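Side-chain contacts in AxyAgu115A (PDB 6NPS), which probably acts as a family GH115 alpha-glucuronidase, a hydrolase that removes glucuronic acid branches from hemicelluloses such as arabinoglucuronoxylan: residues 255-260 / 281-286; 259-262 / 268-271; 848-853 / 942-947. The protein carries 3 engineered substitutions. All coordinates share one frame; numbering follows the deposited sequence.

Contact 1: residues 255-260 / 281-286; sequences EEYKYL and TKFWED
F283 and Y257 each carry CG anti to the backbone N (chi1 -178° for the phenylalanine, -170° for the tyrosine), and with these torsions the F283 ring projects from helix 277-291 into the flank of the short helix 256-260, where its face meets the edge of the Y257 ring. The result is a T-shaped (edge-to-face) stack: the planes lie 66° apart and the centroids are separated by 5.0 Å. Y257 CD2 sits above the middle of the F283 face, 3.9 Å from F283 CD1. The same tyrosine also touches the far end of that ring with its first side-chain carbon, Y257 CB lying 3.6 Å from F283 CZ. Two further neighbours border the phenylalanine in or near its own plane: the methyl L260 CD1, 3.8 Å from F283 CE1, and E256 CB, which approaches F283 CZ. One ring thus bridges two helix segments whose axes stay 12.1 Å apart at closest approach. With an alanine in place of F283, the edge of Y257 would probably lose the face it rests on, and a gap would open beside L260 and E256. Polar ends are satisfied elsewhere: Y257 OH bonds to Y267 O and A270 N, while R252 forms a salt bridge with E256 and also donates to F283 O, joining both segments. Along the chain both helices fall between strand 241-242 and strand 298-300, two of the eight parallel strands, consistent with the TIM-barrel clan of this family, and helix 277-291 in turn packs W284 against V327, Q331 and L334 of helix 317-338.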
loop_
_atom_site.group_PDB
_atom_site.type_symbol
_atom_site.label_atom_id
_atom_site.label_comp_id
_atom_site.label_asym_id
_atom_site.label_seq_id
_atom_site.Cartn_x
_atom_site.Cartn_y
_atom_site.Cartn_z
ATOM N N GLU A 255 39.408 -9.372 -18.834
ATOM C CA GLU A 255 39.158 -8.670 -20.094
ATOM C C GLU A 255 40.156 -9.039 -21.205
ATOM O O GLU A 255 39.948 -8.640 -22.367
ATOM C CB GLU A 255 39.186 -7.154 -19.867
ATOM C CG GLU A 255 38.033 -6.630 -19.005
ATOM C CD GLU A 255 36.722 -6.536 -19.772
ATOM O OE1 GLU A 255 35.950 -7.527 -19.807
ATOM O OE2 GLU A 255 36.469 -5.457 -20.349
ATOM N N GLU A 256 41.226 -9.785 -20.891
ATOM C CA GLU A 256 42.246 -10.073 -21.907
ATOM C C GLU A 256 41.654 -10.807 -23.097
ATOM O O GLU A 256 41.921 -10.446 -24.249
ATOM C CB GLU A 256 43.407 -10.872 -21.305
ATOM C CG GLU A 256 44.195 -10.050 -20.260
ATOM C CD GLU A 256 45.554 -10.654 -19.859
ATOM O OE1 GLU A 256 46.334 -11.065 -20.758
ATOM O OE2 GLU A 256 45.844 -10.685 -18.627
ATOM N N TYR A 257 40.829 -11.841 -22.843
ATOM C CA TYR A 257 40.374 -12.696 -23.942
ATOM C C TYR A 257 39.527 -11.919 -24.935
ATOM O O TYR A 257 39.560 -12.198 -26.147
ATOM C CB TYR A 257 39.606 -13.911 -23.403
ATOM C CG TYR A 257 39.306 -14.962 -24.486
ATOM C CD1 TYR A 257 38.009 -15.320 -24.790
ATOM C CD2 TYR A 257 40.334 -15.605 -25.166
ATOM C CE1 TYR A 257 37.723 -16.272 -25.753
ATOM C CE2 TYR A 257 40.062 -16.565 -26.160
ATOM C CZ TYR A 257 38.755 -16.894 -26.449
ATOM O OH TYR A 257 38.459 -17.838 -27.418
ATOM N N LYS A 258 38.801 -10.917 -24.454
ATOM C CA LYS A 258 37.953 -10.123 -25.332
ATOM C C LYS A 258 38.739 -9.484 -26.479
ATOM O O LYS A 258 38.202 -9.339 -27.578
ATOM C CB LYS A 258 37.222 -9.050 -24.521
ATOM C CG LYS A 258 36.077 -8.424 -25.266
ATOM C CD LYS A 258 35.521 -7.185 -24.571
ATOM C CE LYS A 258 36.586 -6.426 -23.790
ATOM N NZ LYS A 258 36.048 -5.138 -23.263
ATOM N N TYR A 259 39.991 -9.088 -26.245
ATOM C CA TYR A 259 40.794 -8.410 -27.266
ATOM C C TYR A 259 41.628 -9.365 -28.107
ATOM O O TYR A 259 42.094 -8.975 -29.179
ATOM C CB TYR A 259 41.761 -7.402 -26.619
ATOM C CG TYR A 259 41.108 -6.272 -25.841
ATOM C CD1 TYR A 259 40.887 -5.026 -26.431
ATOM C CD2 TYR A 259 40.721 -6.447 -24.516
ATOM C CE1 TYR A 259 40.297 -3.992 -25.721
ATOM C CE2 TYR A 259 40.120 -5.416 -23.801
ATOM C CZ TYR A 259 39.917 -4.192 -24.405
ATOM O OH TYR A 259 39.323 -3.161 -23.706
ATOM N N LEU A 260 41.861 -10.590 -27.626
ATOM C CA LEU A 260 42.720 -11.556 -28.302
ATOM C C LEU A 260 41.941 -12.627 -29.055
ATOM O O LEU A 260 42.538 -13.356 -29.854
ATOM C CB LEU A 260 43.659 -12.227 -27.274
ATOM C CG LEU A 260 44.570 -11.269 -26.512
ATOM C CD1 LEU A 260 45.352 -11.971 -25.426
ATOM C CD2 LEU A 260 45.496 -10.519 -27.404
ATOM N N THR A 281 43.810 -23.402 -24.542
ATOM C CA THR A 281 45.084 -23.901 -24.027
ATOM C C THR A 281 46.244 -22.989 -24.409
ATOM O O THR A 281 47.111 -22.701 -23.576
ATOM C CB THR A 281 45.324 -25.310 -24.566
ATOM O OG1 THR A 281 44.340 -26.187 -24.014
ATOM C CG2 THR A 281 46.712 -25.801 -24.216
ATOM N N LYS A 282 46.301 -22.558 -25.678
ATOM C CA LYS A 282 47.357 -21.641 -26.100
ATOM C C LYS A 282 47.170 -20.273 -25.463
ATOM O O LYS A 282 48.152 -19.582 -25.168
ATOM C CB LYS A 282 47.400 -21.545 -27.653
ATOM C CG LYS A 282 48.571 -20.703 -28.186
ATOM C CD LYS A 282 49.844 -21.532 -28.434
ATOM C CE LYS A 282 50.851 -20.786 -29.313
ATOM N NZ LYS A 282 51.111 -21.478 -30.612
ATOM N N PHE A 283 45.925 -19.899 -25.165
ATOM C CA PHE A 283 45.681 -18.677 -24.416
ATOM C C PHE A 283 46.334 -18.737 -23.034
ATOM O O PHE A 283 47.063 -17.815 -22.644
ATOM C CB PHE A 283 44.167 -18.442 -24.341
ATOM C CG PHE A 283 43.767 -17.175 -23.633
ATOM C CD1 PHE A 283 44.106 -15.926 -24.151
ATOM C CD2 PHE A 283 42.998 -17.240 -22.478
ATOM C CE1 PHE A 283 43.699 -14.740 -23.463
ATOM C CE2 PHE A 283 42.599 -16.077 -21.781
ATOM C CZ PHE A 283 42.939 -14.818 -22.294
ATOM N N TRP A 284 46.117 -19.840 -22.295
ATOM C CA TRP A 284 46.708 -20.018 -20.967
ATOM C C TRP A 284 48.226 -20.150 -21.047
ATOM O O TRP A 284 48.947 -19.626 -20.187
ATOM C CB TRP A 284 46.085 -21.244 -20.288
ATOM C CG TRP A 284 44.643 -21.022 -19.884
ATOM C CD1 TRP A 284 44.056 -19.822 -19.593
ATOM C CD2 TRP A 284 43.629 -22.018 -19.704
ATOM N NE1 TRP A 284 42.731 -20.016 -19.247
ATOM C CE2 TRP A 284 42.456 -21.358 -19.305
ATOM C CE3 TRP A 284 43.614 -23.406 -19.811
ATOM C CZ2 TRP A 284 41.262 -22.035 -19.048
ATOM C CZ3 TRP A 284 42.414 -24.083 -19.542
ATOM C CH2 TRP A 284 41.263 -23.395 -19.177
ATOM N N GLU A 285 48.720 -20.847 -22.066
ATOM C CA GLU A 285 50.163 -20.953 -22.291
ATOM C C GLU A 285 50.818 -19.585 -22.523
ATOM O O GLU A 285 51.863 -19.276 -21.938
ATOM C CB GLU A 285 50.436 -21.863 -23.499
ATOM C CG GLU A 285 51.906 -21.983 -23.796
ATOM C CD GLU A 285 52.191 -22.642 -25.160
ATOM O OE1 GLU A 285 51.248 -23.165 -25.792
ATOM O OE2 GLU A 285 53.364 -22.618 -25.589
ATOM N N ASP A 286 50.244 -18.759 -23.411
ATOM C CA ASP A 286 50.832 -17.439 -23.640
ATOM C C ASP A 286 50.714 -16.548 -22.407
ATOM O O ASP A 286 51.606 -15.726 -22.145
ATOM C CB ASP A 286 50.186 -16.805 -24.869
ATOM C CG ASP A 286 50.739 -17.420 -26.189
ATOM O OD1 ASP A 286 51.529 -18.386 -26.070
ATOM O OD2 ASP A 286 50.413 -16.955 -27.311
#

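Contact 2: residues 259-262 / 268-271; sequences YLRG and GDAW
R261 and D269 face each other across the neck of a short surface loop, and the closely fitted part of the contact is gathered around them and the two glycines beside them. G262 N donates to G268 O over 2.9 Å, a nearly straight bond (170° at the hydrogen). Next to it, D269 OD1 lies 3.2 Å from G262 CA. The backbone angles of G262 call for glycine, since they would press any CB against the preceding carbonyl oxygen, while the positive phi of G268 only favours it. R261, the first residue to leave helix 256-260, has CG between its backbone N and carbonyl carbon (chi1 70°), and a bend at chi3 brings the edge of the guanidinium to D269 OD2. The salt bridge is one-sided: R261 NE and, more weakly, R261 NH2 both address D269 OD2, with the guanidinium and carboxylate planes 63° apart. The modelled separation of 2.4 Å between R261 NE and D269 OD2 is very short, and its exact value is doubtful. Beyond this pair the contacts are looser and partly through water. A water accepts from W271 N at 3.1 Å and only weakly from R261 NH2, while R261 NH1 has a long, weak ion pair with E305. W271 turns its indole away, donating through NE1 to R303 O and leaning on I280 and W284. Chemically, one carboxylate oxygen, D269 OD2, receives both NE and, weakly, NH2; this pairing would be expected to offset both charges at a partly exposed site, with the glycine-to-glycine backbone bond closing the loop beside it.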
loop_
_atom_site.group_PDB
_atom_site.type_symbol
_atom_site.label_atom_id
_atom_site.label_comp_id
_atom_site.label_asym_id
_atom_site.label_seq_id
_atom_site.Cartn_x
_atom_site.Cartn_y
_atom_site.Cartn_z
ATOM N N TYR A 259 39.991 -9.088 -26.245
ATOM C CA TYR A 259 40.794 -8.410 -27.266
ATOM C C TYR A 259 41.628 -9.365 -28.107
ATOM O O TYR A 259 42.094 -8.975 -29.179
ATOM C CB TYR A 259 41.761 -7.402 -26.619
ATOM C CG TYR A 259 41.108 -6.272 -25.841
ATOM C CD1 TYR A 259 40.887 -5.026 -26.431
ATOM C CD2 TYR A 259 40.721 -6.447 -24.516
ATOM C CE1 TYR A 259 40.297 -3.992 -25.721
ATOM C CE2 TYR A 259 40.120 -5.416 -23.801
ATOM C CZ TYR A 259 39.917 -4.192 -24.405
ATOM O OH TYR A 259 39.323 -3.161 -23.706
ATOM N N LEU A 260 41.861 -10.590 -27.626
ATOM C CA LEU A 260 42.720 -11.556 -28.302
ATOM C C LEU A 260 41.941 -12.627 -29.055
ATOM O O LEU A 260 42.538 -13.356 -29.854
ATOM C CB LEU A 260 43.659 -12.227 -27.274
ATOM C CG LEU A 260 44.570 -11.269 -26.512
ATOM C CD1 LEU A 260 45.352 -11.971 -25.426
ATOM C CD2 LEU A 260 45.496 -10.519 -27.404
ATOM N N ARG A 261 40.631 -12.741 -28.825
ATOM C CA ARG A 261 39.838 -13.791 -29.453
ATOM C C ARG A 261 39.415 -13.386 -30.862
ATOM O O ARG A 261 39.492 -12.218 -31.259
ATOM C CB ARG A 261 38.589 -14.089 -28.615
ATOM C CG ARG A 261 37.568 -12.952 -28.652
ATOM C CD ARG A 261 36.416 -13.186 -27.670
ATOM N NE ARG A 261 35.521 -14.220 -28.177
ATOM C CZ ARG A 261 34.644 -14.876 -27.419
ATOM N NH1 ARG A 261 34.538 -14.598 -26.116
ATOM N NH2 ARG A 261 33.873 -15.810 -27.963
ATOM N N GLY A 262 38.933 -14.368 -31.619
ATOM C CA GLY A 262 38.385 -14.104 -32.921
ATOM C C GLY A 262 38.350 -15.321 -33.825
ATOM O O GLY A 262 38.993 -16.338 -33.557
ATOM N N GLY A 268 41.143 -18.953 -30.707
ATOM C CA GLY A 268 39.754 -19.285 -31.022
ATOM C C GLY A 268 38.811 -18.136 -30.684
ATOM O O GLY A 268 39.220 -16.991 -30.418
ATOM N N ASP A 269 37.517 -18.461 -30.675
ATOM C CA ASP A 269 36.468 -17.463 -30.420
ATOM C C ASP A 269 35.327 -18.084 -29.608
ATOM O O ASP A 269 34.153 -18.032 -29.977
ATOM C CB ASP A 269 35.929 -16.858 -31.718
ATOM C CG ASP A 269 35.403 -15.444 -31.514
ATOM O OD1 ASP A 269 35.288 -14.691 -32.507
ATOM O OD2 ASP A 269 35.110 -15.085 -30.356
ATOM N N ALA A 270 35.683 -18.681 -28.479
ATOM C CA ALA A 270 34.730 -19.368 -27.626
ATOM C C ALA A 270 35.385 -19.619 -26.279
ATOM O O ALA A 270 36.418 -20.295 -26.207
ATOM C CB ALA A 270 34.283 -20.688 -28.265
ATOM N N TRP A 271 34.822 -19.048 -25.209
ATOM C CA TRP A 271 35.300 -19.314 -23.847
ATOM C C TRP A 271 34.703 -20.657 -23.438
ATOM O O TRP A 271 33.697 -20.743 -22.731
ATOM C CB TRP A 271 34.906 -18.186 -22.907
ATOM C CG TRP A 271 35.589 -18.256 -21.581
ATOM C CD1 TRP A 271 35.005 -18.504 -20.371
ATOM C CD2 TRP A 271 36.990 -18.078 -21.324
ATOM N NE1 TRP A 271 35.954 -18.488 -19.374
ATOM C CE2 TRP A 271 37.181 -18.231 -19.930
ATOM C CE3 TRP A 271 38.097 -17.797 -22.134
ATOM C CZ2 TRP A 271 38.436 -18.124 -19.333
ATOM C CZ3 TRP A 271 39.348 -17.691 -21.540
ATOM C CH2 TRP A 271 39.506 -17.855 -20.149
HETATM O O HOH W 1 32.114 -17.479 -25.484
#

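Contact 3: residues 848-853 / 942-947; sequences VEYHFV and EKIVIY
I944 and I946 each hold a terminal methyl over the face of an aromatic ring on the strand opposite, and the two pairs differ in how squarely they do so. I946 CD1 stands almost exactly on the normal of the F852 ring, 2° from it and 3.9 Å from the centroid, roughly equidistant from all six ring carbons. I944 CD1 sits 18° off the normal of Y850 and is displaced toward the rim, with Y850 CZ and Y850 CE2 both 3.6 Å from I944 CD1. Both are CH-pi contacts. CG1 lies anti to the carbonyl carbon in both isoleucines (chi1 -55° in I946, much the same in I944), and the chain beyond it is extended, which carries CD1 to the ring on the other strand although the CA atoms of Y850 and I944 remain 9.8 Å apart. The phenolic end of Y850 is engaged separately, its OH bonding to A798 O. No hydrogen bond joins the two segments, which meet through side chains, an arrangement consistent with a galactose-binding-like beta-sandwich. Around this core, strand 847-854 pairs with 926-934 and 803-808, strand 940-948 with 858-866, 794-797 and 828-833, and I932, L862, I794 and I796 add further apolar side chains.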
loop_
_atom_site.group_PDB
_atom_site.type_symbol
_atom_site.label_atom_id
_atom_site.label_comp_id
_atom_site.label_asym_id
_atom_site.label_seq_id
_atom_site.Cartn_x
_atom_site.Cartn_y
_atom_site.Cartn_z
ATOM N N VAL A 848 23.457 -23.104 28.393
ATOM C CA VAL A 848 23.004 -21.964 29.183
ATOM C C VAL A 848 21.587 -22.280 29.620
ATOM O O VAL A 848 20.858 -23.012 28.944
ATOM C CB VAL A 848 23.054 -20.611 28.430
ATOM C CG1 VAL A 848 24.515 -20.164 28.270
ATOM C CG2 VAL A 848 22.355 -20.703 27.076
ATOM N N GLU A 849 21.201 -21.737 30.765
ATOM C CA GLU A 849 19.902 -22.042 31.348
ATOM C C GLU A 849 19.155 -20.750 31.653
ATOM O O GLU A 849 19.685 -19.871 32.334
ATOM C CB GLU A 849 20.085 -22.888 32.612
ATOM C CG GLU A 849 18.810 -23.287 33.355
ATOM C CD GLU A 849 19.129 -24.173 34.573
ATOM O OE1 GLU A 849 19.599 -25.315 34.374
ATOM O OE2 GLU A 849 18.932 -23.724 35.723
ATOM N N TYR A 850 17.921 -20.663 31.165
ATOM C CA TYR A 850 17.034 -19.529 31.367
ATOM C C TYR A 850 15.900 -19.940 32.288
ATOM O O TYR A 850 15.425 -21.080 32.222
ATOM C CB TYR A 850 16.473 -19.035 30.029
ATOM C CG TYR A 850 17.542 -18.656 29.055
ATOM C CD1 TYR A 850 17.965 -17.346 28.951
ATOM C CD2 TYR A 850 18.147 -19.612 28.237
ATOM C CE1 TYR A 850 18.942 -16.987 28.072
ATOM C CE2 TYR A 850 19.131 -19.249 27.358
ATOM C CZ TYR A 850 19.531 -17.945 27.289
ATOM O OH TYR A 850 20.521 -17.574 26.431
ATOM N N HIS A 851 15.489 -19.034 33.175
ATOM C CA HIS A 851 14.387 -19.293 34.097
ATOM C C HIS A 851 13.233 -18.388 33.707
ATOM O O HIS A 851 13.449 -17.202 33.449
ATOM C CB HIS A 851 14.797 -19.039 35.564
ATOM C CG HIS A 851 15.763 -20.051 36.101
ATOM N ND1 HIS A 851 16.384 -19.921 37.325
ATOM C CD2 HIS A 851 16.224 -21.208 35.565
ATOM C CE1 HIS A 851 17.176 -20.961 37.527
ATOM N NE2 HIS A 851 17.099 -21.756 36.473
ATOM N N PHE A 852 12.021 -18.934 33.640
ATOM C CA PHE A 852 10.890 -18.098 33.254
ATOM C C PHE A 852 9.603 -18.646 33.861
ATOM O O PHE A 852 9.492 -19.850 34.137
ATOM C CB PHE A 852 10.763 -17.966 31.714
ATOM C CG PHE A 852 10.405 -19.246 31.006
ATOM C CD1 PHE A 852 9.092 -19.508 30.640
ATOM C CD2 PHE A 852 11.385 -20.183 30.689
ATOM C CE1 PHE A 852 8.759 -20.696 29.971
ATOM C CE2 PHE A 852 11.064 -21.364 30.035
ATOM C CZ PHE A 852 9.749 -21.625 29.675
ATOM N N VAL A 853 8.635 -17.747 34.066
ATOM C CA VAL A 853 7.401 -18.028 34.821
ATOM C C VAL A 853 6.211 -17.826 33.886
ATOM O O VAL A 853 6.003 -16.725 33.362
ATOM C CB VAL A 853 7.255 -17.119 36.053
ATOM C CG1 VAL A 853 5.848 -17.279 36.717
ATOM C CG2 VAL A 853 8.374 -17.412 37.091
ATOM N N GLU A 942 20.864 -14.621 19.627
ATOM C CA GLU A 942 20.713 -13.225 20.022
ATOM C C GLU A 942 19.531 -12.990 20.948
ATOM O O GLU A 942 19.653 -12.197 21.880
ATOM C CB GLU A 942 20.563 -12.318 18.786
ATOM C CG GLU A 942 21.853 -12.343 17.923
ATOM C CD GLU A 942 21.788 -11.571 16.584
ATOM O OE1 GLU A 942 21.096 -10.522 16.487
ATOM O OE2 GLU A 942 22.476 -12.020 15.628
ATOM N N LYS A 943 18.390 -13.632 20.701
ATOM C CA LYS A 943 17.171 -13.336 21.450
ATOM C C LYS A 943 16.301 -14.584 21.429
ATOM O O LYS A 943 16.332 -15.360 20.470
ATOM C CB LYS A 943 16.418 -12.113 20.845
ATOM C CG LYS A 943 15.165 -11.667 21.658
ATOM C CD LYS A 943 14.332 -10.615 20.908
ATOM C CE LYS A 943 15.037 -9.307 20.852
ATOM N NZ LYS A 943 14.102 -8.292 20.333
ATOM N N ILE A 944 15.547 -14.779 22.509
ATOM C CA ILE A 944 14.558 -15.845 22.623
ATOM C C ILE A 944 13.217 -15.189 22.930
ATOM O O ILE A 944 13.127 -14.355 23.838
ATOM C CB ILE A 944 14.913 -16.834 23.748
ATOM C CG1 ILE A 944 16.365 -17.317 23.613
ATOM C CG2 ILE A 944 13.911 -17.967 23.788
ATOM C CD1 ILE A 944 16.916 -17.974 24.884
ATOM N N VAL A 945 12.168 -15.610 22.232
ATOM C CA VAL A 945 10.817 -15.124 22.493
ATOM C C VAL A 945 9.923 -16.324 22.767
ATOM O O VAL A 945 9.990 -17.316 22.037
ATOM C CB VAL A 945 10.292 -14.301 21.306
ATOM C CG1 VAL A 945 8.878 -13.826 21.599
ATOM C CG2 VAL A 945 11.240 -13.124 21.036
ATOM N N ILE A 946 9.082 -16.235 23.811
ATOM C CA ILE A 946 8.190 -17.318 24.208
ATOM C C ILE A 946 6.771 -16.762 24.331
ATOM O O ILE A 946 6.558 -15.728 24.974
ATOM C CB ILE A 946 8.641 -17.964 25.543
ATOM C CG1 ILE A 946 10.114 -18.444 25.470
ATOM C CG2 ILE A 946 7.701 -19.104 25.953
ATOM C CD1 ILE A 946 10.744 -18.790 26.887
ATOM N N TYR A 947 5.799 -17.456 23.747
ATOM C CA TYR A 947 4.432 -16.953 23.740
ATOM C C TYR A 947 3.501 -18.133 23.546
ATOM O O TYR A 947 3.924 -19.179 23.052
ATOM C CB TYR A 947 4.213 -15.894 22.647
ATOM C CG TYR A 947 4.652 -16.284 21.255
ATOM C CD1 TYR A 947 5.956 -16.056 20.829
ATOM C CD2 TYR A 947 3.765 -16.876 20.359
ATOM C CE1 TYR A 947 6.367 -16.395 19.543
ATOM C CE2 TYR A 947 4.176 -17.229 19.069
ATOM C CZ TYR A 947 5.469 -16.974 18.672
ATOM O OH TYR A 947 5.890 -17.318 17.412
#

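Contacts 1 and 2 are neighbours built from one element: both use helix 256-260, their centres are 7 Å apart, and Y257, whose hydroxyl reaches the loop of contact 2, joins them. Their chemistry nevertheless divides by depth. Contact 1 is largely buried and aromatic, whereas contact 2, at the surface, is held by a salt bridge and a backbone bond, with a water weakly linked to the arginine. Contact 3 is also buried and apolar, but it sets methyl groups on ring faces between strands, where contact 1 sets ring against ring between helices. It belongs to the C-terminal domain, about 60 Å from the other two between centres, on the opposite side of the chain's centre.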